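Spore germination protein GerM (Bacillus subtilis subsp. subtilis str. 168, PDB 6GZB) is of unknown molecular function but affects both sporulation and germination, and is built from tandem GerMN domains. Local coordinates at residues A[63-68]-A[136-141]; A[71-74]-A[80-83]; A[310-313]-A[317-320]. All blocks are in the same frame, centred on the assembly; numbering follows the deposited sequence.

Contact 1. Residues A[63-68]-A[136-141]; sequences GYVVAQ and EQKIVQ
Val65 and Lys138 form the close-packed part of this contact. Val65 lies at the start of strand 65-73, and its CB points at helix 136-147. The methyl CG2 does the touching. It rests 3.8 Å from Lys138 CA and equally near Lys138 CB, so it sits on the root of the lysine rather than on its tip. CG1 is the branch anti to the backbone N (chi1 -179°), which puts CG2 beside that N. One helical turn on, Gln141 OE1 comes to 4.0 Å from Val65 CG2. This is van der Waals contact with a methyl; OE1 accepts its hydrogen bond from Asn186 N. Tyr57 of strand 51-60 also touches Val65, and the valine is buried.

The other side is looser and partly open to solvent. Here the Lys138 chain leaves the helix, bends at its last torsion (chi4 -58°) and reaches the turn before the strand. Its NZ donates to Gly63 O at 2.8 Å, tilted 15° from the carbonyl plane. One polar bond thus lies next to an apolar seat. The whole is a helix packed against the beginning of an edge strand, within the first GerMN domain.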
ATOM      1  N   GLY A  63      -4.283   5.826 -12.549  1.00 25.12           N
ATOM      2  CA  GLY A  63      -3.831   4.460 -12.811  1.00 34.62           C
ATOM      3  C   GLY A  63      -3.201   3.738 -11.622  1.00 30.90           C
ATOM      4  O   GLY A  63      -2.822   2.573 -11.736  1.00 25.53           O
ATOM      5  N   TYR A  64      -3.119   4.400 -10.473  1.00 28.14           N
ATOM      6  CA  TYR A  64      -2.486   3.786  -9.298  1.00 25.53           C
ATOM      7  C   TYR A  64      -3.429   2.811  -8.610  1.00 27.02           C
ATOM      8  O   TYR A  64      -4.618   3.089  -8.438  1.00 29.74           O
ATOM      9  CB  TYR A  64      -2.030   4.841  -8.294  1.00 24.62           C
ATOM     10  CG  TYR A  64      -0.877   5.676  -8.771  1.00 28.49           C
ATOM     11  CD1 TYR A  64       0.441   5.243  -8.623  1.00 28.23           C
ATOM     12  CD2 TYR A  64      -1.098   6.915  -9.357  1.00 31.81           C
ATOM     13  CE1 TYR A  64       1.502   6.028  -9.051  1.00 29.07           C
ATOM     14  CE2 TYR A  64      -0.052   7.681  -9.829  1.00 30.88           C
ATOM     15  CZ  TYR A  64       1.247   7.245  -9.663  1.00 32.45           C
ATOM     16  OH  TYR A  64       2.279   8.029 -10.138  1.00 29.22           O
ATOM     17  N   VAL A  65      -2.882   1.672  -8.196  1.00 23.80           N
ATOM     18  CA  VAL A  65      -3.574   0.783  -7.278  1.00 25.99           C
ATOM     19  C   VAL A  65      -3.428   1.341  -5.871  1.00 23.17           C
ATOM     20  O   VAL A  65      -2.316   1.582  -5.407  1.00 27.24           O
ATOM     21  CB  VAL A  65      -3.003  -0.648  -7.347  1.00 26.50           C
ATOM     22  CG1 VAL A  65      -3.752  -1.578  -6.406  1.00 26.01           C
ATOM     23  CG2 VAL A  65      -3.068  -1.155  -8.776  1.00 24.39           C
ATOM     24  N   VAL A  66      -4.557   1.575  -5.214  1.00 24.30           N
ATOM     25  CA  VAL A  66      -4.586   2.342  -3.971  1.00 25.07           C
ATOM     26  C   VAL A  66      -5.637   1.762  -3.038  1.00 23.44           C
ATOM     27  O   VAL A  66      -6.738   1.426  -3.471  1.00 23.38           O
ATOM     28  CB  VAL A  66      -5.000   3.813  -4.206  1.00 29.10           C
ATOM     29  CG1 VAL A  66      -4.786   4.610  -2.932  1.00 37.72           C
ATOM     30  CG2 VAL A  66      -4.238   4.431  -5.369  1.00 30.73           C
ATOM     31  N   ALA A  67      -5.317   1.703  -1.754  1.00 23.09           N
ATOM     32  CA  ALA A  67      -6.282   1.283  -0.743  1.00 29.03           C
ATOM     33  C   ALA A  67      -7.365   2.353  -0.600  1.00 27.70           C
ATOM     34  O   ALA A  67      -7.061   3.535  -0.493  1.00 27.31           O
ATOM     35  CB  ALA A  67      -5.586   1.063   0.598  1.00 26.91           C
ATOM     36  N   GLN A  68      -8.625   1.924  -0.641  1.00 27.14           N
ATOM     37  CA  GLN A  68      -9.727   2.708  -0.118  1.00 24.90           C
ATOM     38  C   GLN A  68     -10.479   1.901   0.920  1.00 26.61           C
ATOM     39  O   GLN A  68     -10.967   0.808   0.632  1.00 25.54           O
ATOM     40  CB  GLN A  68     -10.673   3.129  -1.237  1.00 27.39           C
ATOM     41  CG  GLN A  68     -10.074   4.152  -2.183  1.00 30.59           C
ATOM     42  CD  GLN A  68     -10.035   5.536  -1.573  1.00 36.84           C
ATOM     43  OE1 GLN A  68     -11.052   6.233  -1.530  1.00 36.35           O
ATOM     44  NE2 GLN A  68      -8.866   5.932  -1.067  1.00 22.68           N
ATOM     45  N   GLU A 136      -3.307  -5.451 -16.423  1.00 27.86           N
ATOM     46  CA  GLU A 136      -2.946  -6.803 -15.990  1.00 30.79           C
ATOM     47  C   GLU A 136      -2.220  -6.831 -14.640  1.00 28.58           C
ATOM     48  O   GLU A 136      -2.613  -7.559 -13.731  1.00 27.16           O
ATOM     49  CB  GLU A 136      -2.083  -7.470 -17.048  1.00 28.64           C
ATOM     50  CG  GLU A 136      -1.857  -8.944 -16.804  1.00 37.62           C
ATOM     51  CD  GLU A 136      -1.538  -9.691 -18.081  1.00 33.90           C
ATOM     52  OE1 GLU A 136      -0.352  -9.731 -18.471  1.00 33.33           O
ATOM     53  OE2 GLU A 136      -2.484 -10.230 -18.685  1.00 32.90           O
ATOM     54  N   GLN A 137      -1.174  -6.020 -14.511  1.00 26.16           N
ATOM     55  CA  GLN A 137      -0.411  -5.960 -13.268  1.00 30.26           C
ATOM     56  C   GLN A 137      -1.234  -5.351 -12.142  1.00 24.65           C
ATOM     57  O   GLN A 137      -1.100  -5.746 -10.997  1.00 27.47           O
ATOM     58  CB  GLN A 137       0.873  -5.146 -13.454  1.00 35.32           C
ATOM     59  CG  GLN A 137       1.998  -5.893 -14.138  1.00 46.70           C
ATOM     60  CD  GLN A 137       3.346  -5.549 -13.550  1.00 66.18           C
ATOM     61  OE1 GLN A 137       3.811  -6.194 -12.605  1.00 75.71           O
ATOM     62  NE2 GLN A 137       3.961  -4.499 -14.071  1.00 61.74           N
ATOM     63  N   LYS A 138      -2.087  -4.387 -12.471  1.00 27.61           N
ATOM     64  CA  LYS A 138      -2.955  -3.770 -11.474  1.00 23.72           C
ATOM     65  C   LYS A 138      -3.835  -4.807 -10.807  1.00 22.63           C
ATOM     66  O   LYS A 138      -3.992  -4.809  -9.588  1.00 26.36           O
ATOM     67  CB  LYS A 138      -3.841  -2.700 -12.123  1.00 25.30           C
ATOM     68  CG  LYS A 138      -3.076  -1.554 -12.760  1.00 26.45           C
ATOM     69  CD  LYS A 138      -4.025  -0.522 -13.357  1.00 25.31           C
ATOM     70  CE  LYS A 138      -3.347   0.279 -14.454  1.00 23.65           C
ATOM     71  NZ  LYS A 138      -2.132   0.990 -13.982  1.00 25.15           N
ATOM     72  N   ILE A 139      -4.425  -5.681 -11.620  1.00 21.60           N
ATOM     73  CA  ILE A 139      -5.316  -6.711 -11.108  1.00 22.53           C
ATOM     74  C   ILE A 139      -4.594  -7.657 -10.141  1.00 23.33           C
ATOM     75  O   ILE A 139      -5.101  -7.955  -9.060  1.00 26.82           O
ATOM     76  CB  ILE A 139      -5.957  -7.492 -12.269  1.00 26.79           C
ATOM     77  CG1 ILE A 139      -7.012  -6.618 -12.946  1.00 29.99           C
ATOM     78  CG2 ILE A 139      -6.578  -8.794 -11.786  1.00 23.71           C
ATOM     79  CD1 ILE A 139      -7.339  -7.050 -14.357  1.00 42.55           C
ATOM     80  N   VAL A 140      -3.404  -8.108 -10.511  1.00 24.71           N
ATOM     81  CA  VAL A 140      -2.630  -9.002  -9.642  1.00 26.36           C
ATOM     82  C   VAL A 140      -2.310  -8.326  -8.309  1.00 24.85           C
ATOM     83  O   VAL A 140      -2.451  -8.923  -7.246  1.00 25.39           O
ATOM     84  CB  VAL A 140      -1.300  -9.434 -10.297  1.00 26.60           C
ATOM     85  CG1 VAL A 140      -0.521 -10.350  -9.358  1.00 28.20           C
ATOM     86  CG2 VAL A 140      -1.559 -10.144 -11.617  1.00 29.36           C
ATOM     87  N   GLN A 141      -1.881  -7.073  -8.371  1.00 23.02           N
ATOM     88  CA  GLN A 141      -1.513  -6.334  -7.170  1.00 23.12           C
ATOM     89  C   GLN A 141      -2.724  -6.044  -6.295  1.00 25.98           C
ATOM     90  O   GLN A 141      -2.644  -6.166  -5.068  1.00 20.97           O
ATOM     91  CB  GLN A 141      -0.808  -5.033  -7.544  1.00 25.04           C
ATOM     92  CG  GLN A 141       0.578  -5.247  -8.125  1.00 25.78           C
ATOM     93  CD  GLN A 141       1.117  -4.038  -8.854  1.00 31.53           C
ATOM     94  OE1 GLN A 141       0.475  -2.983  -8.899  1.00 26.19           O
ATOM     95  NE2 GLN A 141       2.312  -4.181  -9.427  1.00 22.60           N
TER

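Contact 2. Residues A[71-74]-A[80-83]; sequences PLPK and KQAL
Leu72 and Pro73 meet Gln81 and Ala82 where strand 65-73 gives way to helix 78-84, a strand-loop-helix connection in the first GerMN domain. Leu72 comes first. It is buried, and its CB points at the helix. Its CB lies 3.9 Å from Gln81 OE1, and the two side chains run alongside each other, pointing opposite ways. The end of the leucine reaches further along the helix. There CD2 approaches Ala82 CA at 4.1 Å, so it packs on the backbone of the helix as well as on a side chain. Tyr85 covers Leu72 and Pro73 from outside the two segments, and Thr146 of helix 136-147 touches Ala82.

Pro73 follows, and it offers both its ring and its carbonyl. The ring lies aslant the amide, with CD 3.5 Å from Gln81 NE2. Lys74 ends the segment. Its CB points away from the helix, and NZ donates a hydrogen bond to Ser49 O.

Gln81 reaches the strand because its CG is anti to the backbone N (chi1 -177°) and the chain stays extended beyond CG. The amide therefore stands out from the helix and arrives beside the proline. Gln81 NE2 donates to Pro73 O at 2.5 Å, shorter than usual, so the length is doubtful. The N-H...O angle is 167°, and the oxygen lies in the plane of the glutamine amide.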
ATOM      1  N   PRO A  71     -16.973   0.588   3.944  1.00 31.67           N
ATOM      2  CA  PRO A  71     -17.852  -0.219   4.790  1.00 39.00           C
ATOM      3  C   PRO A  71     -18.418  -1.430   4.060  1.00 31.61           C
ATOM      4  O   PRO A  71     -19.121  -1.278   3.069  1.00 30.00           O
ATOM      5  CB  PRO A  71     -18.980   0.754   5.153  1.00 32.47           C
ATOM      6  CG  PRO A  71     -19.045   1.700   4.009  1.00 31.51           C
ATOM      7  CD  PRO A  71     -17.644   1.807   3.455  1.00 35.67           C
ATOM      8  N   LEU A  72     -18.075  -2.624   4.523  1.00 38.23           N
ATOM      9  CA  LEU A  72     -18.588  -3.854   3.923  1.00 38.37           C
ATOM     10  C   LEU A  72     -19.482  -4.587   4.918  1.00 33.72           C
ATOM     11  O   LEU A  72     -19.145  -4.679   6.090  1.00 39.23           O
ATOM     12  CB  LEU A  72     -17.425  -4.764   3.523  1.00 39.42           C
ATOM     13  CG  LEU A  72     -16.951  -4.704   2.070  1.00 46.09           C
ATOM     14  CD1 LEU A  72     -16.706  -3.274   1.631  1.00 41.59           C
ATOM     15  CD2 LEU A  72     -15.696  -5.546   1.888  1.00 44.26           C
ATOM     16  N   PRO A  73     -20.595  -5.162   4.442  1.00 39.96           N
ATOM     17  CA  PRO A  73     -21.498  -5.927   5.314  1.00 39.67           C
ATOM     18  C   PRO A  73     -20.787  -7.053   6.063  1.00 41.20           C
ATOM     19  O   PRO A  73     -19.921  -7.715   5.500  1.00 45.01           O
ATOM     20  CB  PRO A  73     -22.525  -6.513   4.342  1.00 38.40           C
ATOM     21  CG  PRO A  73     -22.385  -5.748   3.075  1.00 40.95           C
ATOM     22  CD  PRO A  73     -20.968  -5.264   3.023  1.00 43.65           C
ATOM     23  N   LYS A  74     -21.141  -7.260   7.327  1.00 44.42           N
ATOM     24  CA  LYS A  74     -20.691  -8.439   8.064  1.00 51.09           C
ATOM     25  C   LYS A  74     -20.888  -9.707   7.233  1.00 53.95           C
ATOM     26  O   LYS A  74     -21.877  -9.859   6.520  1.00 54.63           O
ATOM     27  CB  LYS A  74     -21.443  -8.570   9.392  1.00 64.56           C
ATOM     28  CG  LYS A  74     -20.577  -8.340  10.622  1.00 69.92           C
ATOM     29  CD  LYS A  74     -20.669  -6.905  11.111  1.00 78.67           C
ATOM     30  CE  LYS A  74     -20.767  -6.851  12.628  1.00 82.91           C
ATOM     31  NZ  LYS A  74     -20.264  -5.566  13.187  1.00 80.52           N
ATOM     32  N   LYS A  80     -13.228 -13.605   0.771  1.00 34.96           N
ATOM     33  CA  LYS A  80     -14.022 -13.735  -0.442  1.00 35.29           C
ATOM     34  C   LYS A  80     -14.849 -12.477  -0.695  1.00 27.90           C
ATOM     35  O   LYS A  80     -14.958 -11.991  -1.825  1.00 34.08           O
ATOM     36  CB  LYS A  80     -14.936 -14.952  -0.326  1.00 37.66           C
ATOM     37  CG  LYS A  80     -16.014 -15.020  -1.386  1.00 38.57           C
ATOM     38  CD  LYS A  80     -16.907 -16.221  -1.129  1.00 44.70           C
ATOM     39  CE  LYS A  80     -17.986 -16.340  -2.191  1.00 44.46           C
ATOM     40  NZ  LYS A  80     -18.401 -17.749  -2.389  1.00 58.76           N
ATOM     41  N   GLN A  81     -15.434 -11.944   0.363  1.00 34.26           N
ATOM     42  CA  GLN A  81     -16.287 -10.772   0.232  1.00 38.07           C
ATOM     43  C   GLN A  81     -15.477  -9.581  -0.268  1.00 37.24           C
ATOM     44  O   GLN A  81     -15.928  -8.831  -1.130  1.00 32.20           O
ATOM     45  CB  GLN A  81     -16.924 -10.435   1.575  1.00 36.30           C
ATOM     46  CG  GLN A  81     -17.882  -9.256   1.511  1.00 36.71           C
ATOM     47  CD  GLN A  81     -18.210  -8.724   2.878  1.00 39.07           C
ATOM     48  OE1 GLN A  81     -17.338  -8.612   3.741  1.00 40.00           O
ATOM     49  NE2 GLN A  81     -19.484  -8.421   3.099  1.00 43.97           N
ATOM     50  N   ALA A  82     -14.271  -9.421   0.274  1.00 33.58           N
ATOM     51  CA  ALA A  82     -13.404  -8.313  -0.115  1.00 33.50           C
ATOM     52  C   ALA A  82     -13.121  -8.347  -1.621  1.00 32.81           C
ATOM     53  O   ALA A  82     -13.210  -7.326  -2.295  1.00 29.31           O
ATOM     54  CB  ALA A  82     -12.108  -8.357   0.673  1.00 35.73           C
ATOM     55  N   LEU A  83     -12.846  -9.533  -2.156  1.00 29.82           N
ATOM     56  CA  LEU A  83     -12.621  -9.681  -3.590  1.00 29.92           C
ATOM     57  C   LEU A  83     -13.889  -9.402  -4.394  1.00 27.17           C
ATOM     58  O   LEU A  83     -13.827  -8.839  -5.486  1.00 31.29           O
ATOM     59  CB  LEU A  83     -12.112 -11.083  -3.911  1.00 32.03           C
ATOM     60  CG  LEU A  83     -10.730 -11.430  -3.348  1.00 29.12           C
ATOM     61  CD1 LEU A  83     -10.266 -12.757  -3.933  1.00 33.52           C
ATOM     62  CD2 LEU A  83      -9.717 -10.340  -3.655  1.00 30.61           C
TER

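Contact 3. Residues A[310-313]-A[317-320]; sequences VKVN and ELVN. With ACT (acetate ion), chain F.
A strand end and the loop that folds back over it make up this contact, at the end of strand 307-312, an inner strand of the mixed sheet of the second GerMN domain. Leu318 touches two valines of that strand. Its CD1 meets Val310 CG2 at 3.6 Å, and the two side chains cross at about a right angle. Leu318 CG lies 3.9 Å from Val312 CG1, where the side chains cross obliquely. In both valines the touching methyl stands between the backbone N and the carbonyl carbon; in Val310, chi1 -64° sets CG1 anti to that carbon and leaves CG2 facing Leu318. Phe277 also touches Val312 and Leu318. An alanine in place of Leu318 would probably open a gap beside both valines and cost Phe277 a neighbour.

No direct hydrogen bond joins the segments. A water links the backbones instead, donating to Val310 O at 2.9 Å and accepting from Leu318 N at 3.0 Å. Glu317 adds CB, 4.3 Å from Val312 CG1, while its carboxylate forms a salt bridge with Lys285.

Asn313 ND2 lies 2.5 Å from acetate OXT, a hydrogen bond so short that its length is doubtful. The acetate is probably from the crystallisation liquor. The arrangement is a loop folded back on its own strand, held by apolar packing and one bridging water, in the connection between antiparallel strands 307-312 and 330-331.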
ATOM      1  N   VAL A 310       9.427   9.616  16.672  1.00 35.57           N
ATOM      2  CA  VAL A 310      10.122  10.656  15.931  1.00 32.82           C
ATOM      3  C   VAL A 310      10.723  11.689  16.866  1.00 36.15           C
ATOM      4  O   VAL A 310      10.101  12.092  17.842  1.00 48.10           O
ATOM      5  CB  VAL A 310       9.193  11.343  14.913  1.00 37.19           C
ATOM      6  CG1 VAL A 310       8.748  10.343  13.841  1.00 38.97           C
ATOM      7  CG2 VAL A 310       7.992  11.956  15.619  1.00 42.69           C
ATOM      8  N   LYS A 311      11.964  12.063  16.586  1.00 36.82           N
ATOM      9  CA  LYS A 311      12.651  13.100  17.330  1.00 39.23           C
ATOM     10  C   LYS A 311      13.224  14.083  16.350  1.00 40.11           C
ATOM     11  O   LYS A 311      13.383  13.767  15.174  1.00 40.69           O
ATOM     12  CB  LYS A 311      13.793  12.514  18.167  1.00 36.08           C
ATOM     13  CG  LYS A 311      13.340  11.468  19.171  1.00 48.76           C
ATOM     14  CD  LYS A 311      14.476  11.024  20.082  1.00 51.29           C
ATOM     15  CE  LYS A 311      14.095   9.761  20.841  1.00 59.38           C
ATOM     16  NZ  LYS A 311      15.091   9.401  21.881  1.00 70.13           N
ATOM     17  N   VAL A 312      13.540  15.277  16.841  1.00 35.25           N
ATOM     18  CA  VAL A 312      14.307  16.239  16.065  1.00 41.28           C
ATOM     19  C   VAL A 312      15.563  16.636  16.834  1.00 49.82           C
ATOM     20  O   VAL A 312      15.492  17.021  18.000  1.00 52.12           O
ATOM     21  CB  VAL A 312      13.468  17.482  15.718  1.00 41.82           C
ATOM     22  CG1 VAL A 312      12.732  17.999  16.944  1.00 55.12           C
ATOM     23  CG2 VAL A 312      14.346  18.560  15.110  1.00 50.06           C
ATOM     24  N   ASN A 313      16.715  16.397  16.214  1.00 61.82           N
ATOM     25  CA  ASN A 313      18.010  16.706  16.806  1.00 46.26           C
ATOM     26  C   ASN A 313      18.107  16.232  18.245  1.00 47.06           C
ATOM     27  O   ASN A 313      18.582  16.956  19.112  1.00 56.24           O
ATOM     28  CB  ASN A 313      18.286  18.203  16.726  1.00 50.54           C
ATOM     29  CG  ASN A 313      18.708  18.640  15.339  1.00 51.14           C
ATOM     30  OD1 ASN A 313      19.612  18.059  14.737  1.00 52.13           O
ATOM     31  ND2 ASN A 313      18.062  19.678  14.830  1.00 45.18           N
ATOM     32  N   GLU A 317      10.470  16.621  20.666  1.00 41.55           N
ATOM     33  CA  GLU A 317       9.863  17.940  20.746  1.00 43.24           C
ATOM     34  C   GLU A 317       8.886  18.200  19.604  1.00 47.96           C
ATOM     35  O   GLU A 317       8.461  19.336  19.396  1.00 41.81           O
ATOM     36  CB  GLU A 317      10.955  19.012  20.700  1.00 55.04           C
ATOM     37  CG  GLU A 317      11.737  19.162  21.995  1.00 79.43           C
ATOM     38  CD  GLU A 317      12.834  20.198  21.884  1.00 86.53           C
ATOM     39  OE1 GLU A 317      13.586  20.371  22.867  1.00 87.53           O
ATOM     40  OE2 GLU A 317      12.938  20.840  20.813  1.00 69.63           O
ATOM     41  N   LEU A 318       8.594  17.191  18.790  1.00 51.22           N
ATOM     42  CA  LEU A 318       7.675  17.419  17.670  1.00 43.20           C
ATOM     43  C   LEU A 318       6.237  17.378  18.164  1.00 32.22           C
ATOM     44  O   LEU A 318       5.896  16.584  19.044  1.00 33.58           O
ATOM     45  CB  LEU A 318       7.892  16.406  16.545  1.00 40.95           C
ATOM     46  CG  LEU A 318       9.260  16.500  15.866  1.00 36.62           C
ATOM     47  CD1 LEU A 318       9.584  15.205  15.148  1.00 44.32           C
ATOM     48  CD2 LEU A 318       9.325  17.681  14.922  1.00 37.84           C
ATOM     49  N   VAL A 319       5.408  18.268  17.627  1.00 32.82           N
ATOM     50  CA  VAL A 319       3.978  18.206  17.869  1.00 36.41           C
ATOM     51  C   VAL A 319       3.245  17.990  16.556  1.00 32.71           C
ATOM     52  O   VAL A 319       3.748  18.323  15.496  1.00 30.58           O
ATOM     53  CB  VAL A 319       3.452  19.480  18.563  1.00 38.39           C
ATOM     54  CG1 VAL A 319       4.287  19.793  19.798  1.00 37.71           C
ATOM     55  CG2 VAL A 319       3.478  20.660  17.611  1.00 45.60           C
ATOM     56  N   ASN A 320       2.056  17.412  16.632  1.00 35.80           N
ATOM     57  CA  ASN A 320       1.245  17.216  15.439  1.00 37.42           C
ATOM     58  C   ASN A 320       0.406  18.465  15.180  1.00 47.11           C
ATOM     59  O   ASN A 320       0.650  19.517  15.770  1.00 41.59           O
ATOM     60  CB  ASN A 320       0.355  15.979  15.595  1.00 32.73           C
ATOM     61  CG  ASN A 320      -0.677  16.135  16.699  1.00 34.88           C
ATOM     62  OD1 ASN A 320      -0.898  17.230  17.218  1.00 38.19           O
ATOM     63  ND2 ASN A 320      -1.291  15.030  17.082  1.00 34.81           N
TER
HETATM   64  C   ACT F 402      19.709  20.835  11.773  1.00 47.90           C
HETATM   65  O   ACT F 402      19.461  21.715  10.922  1.00 45.84           O
HETATM   66  OXT ACT F 402      18.985  20.678  12.770  1.00 57.92           O
HETATM   67  CH3 ACT F 402      20.879  19.914  11.596  1.00 56.06           C
HETATM   68  O   HOH W   1       8.605  14.221  19.050  1.00 34.19           O

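Overall arrangement
Contacts 1 and 2 belong to the first GerMN domain and contact 3 to the second. The first two share strand 65-73, which meets helix 136-147 near its start and helix 78-84 near its end. Their centres are 18 Å apart. Along the chain, both segments of contact 2 lie between the two of contact 1. A short local connection thus sits within a much longer one. Contact 3 comes later in the chain. Its centre is 34 Å from that of contact 1 and 39 Å from that of contact 2, with no touch to either. The three contacts thus sample both halves of the tandem: two helix-on-strand seams in one domain and a loop-on-strand closure in the other.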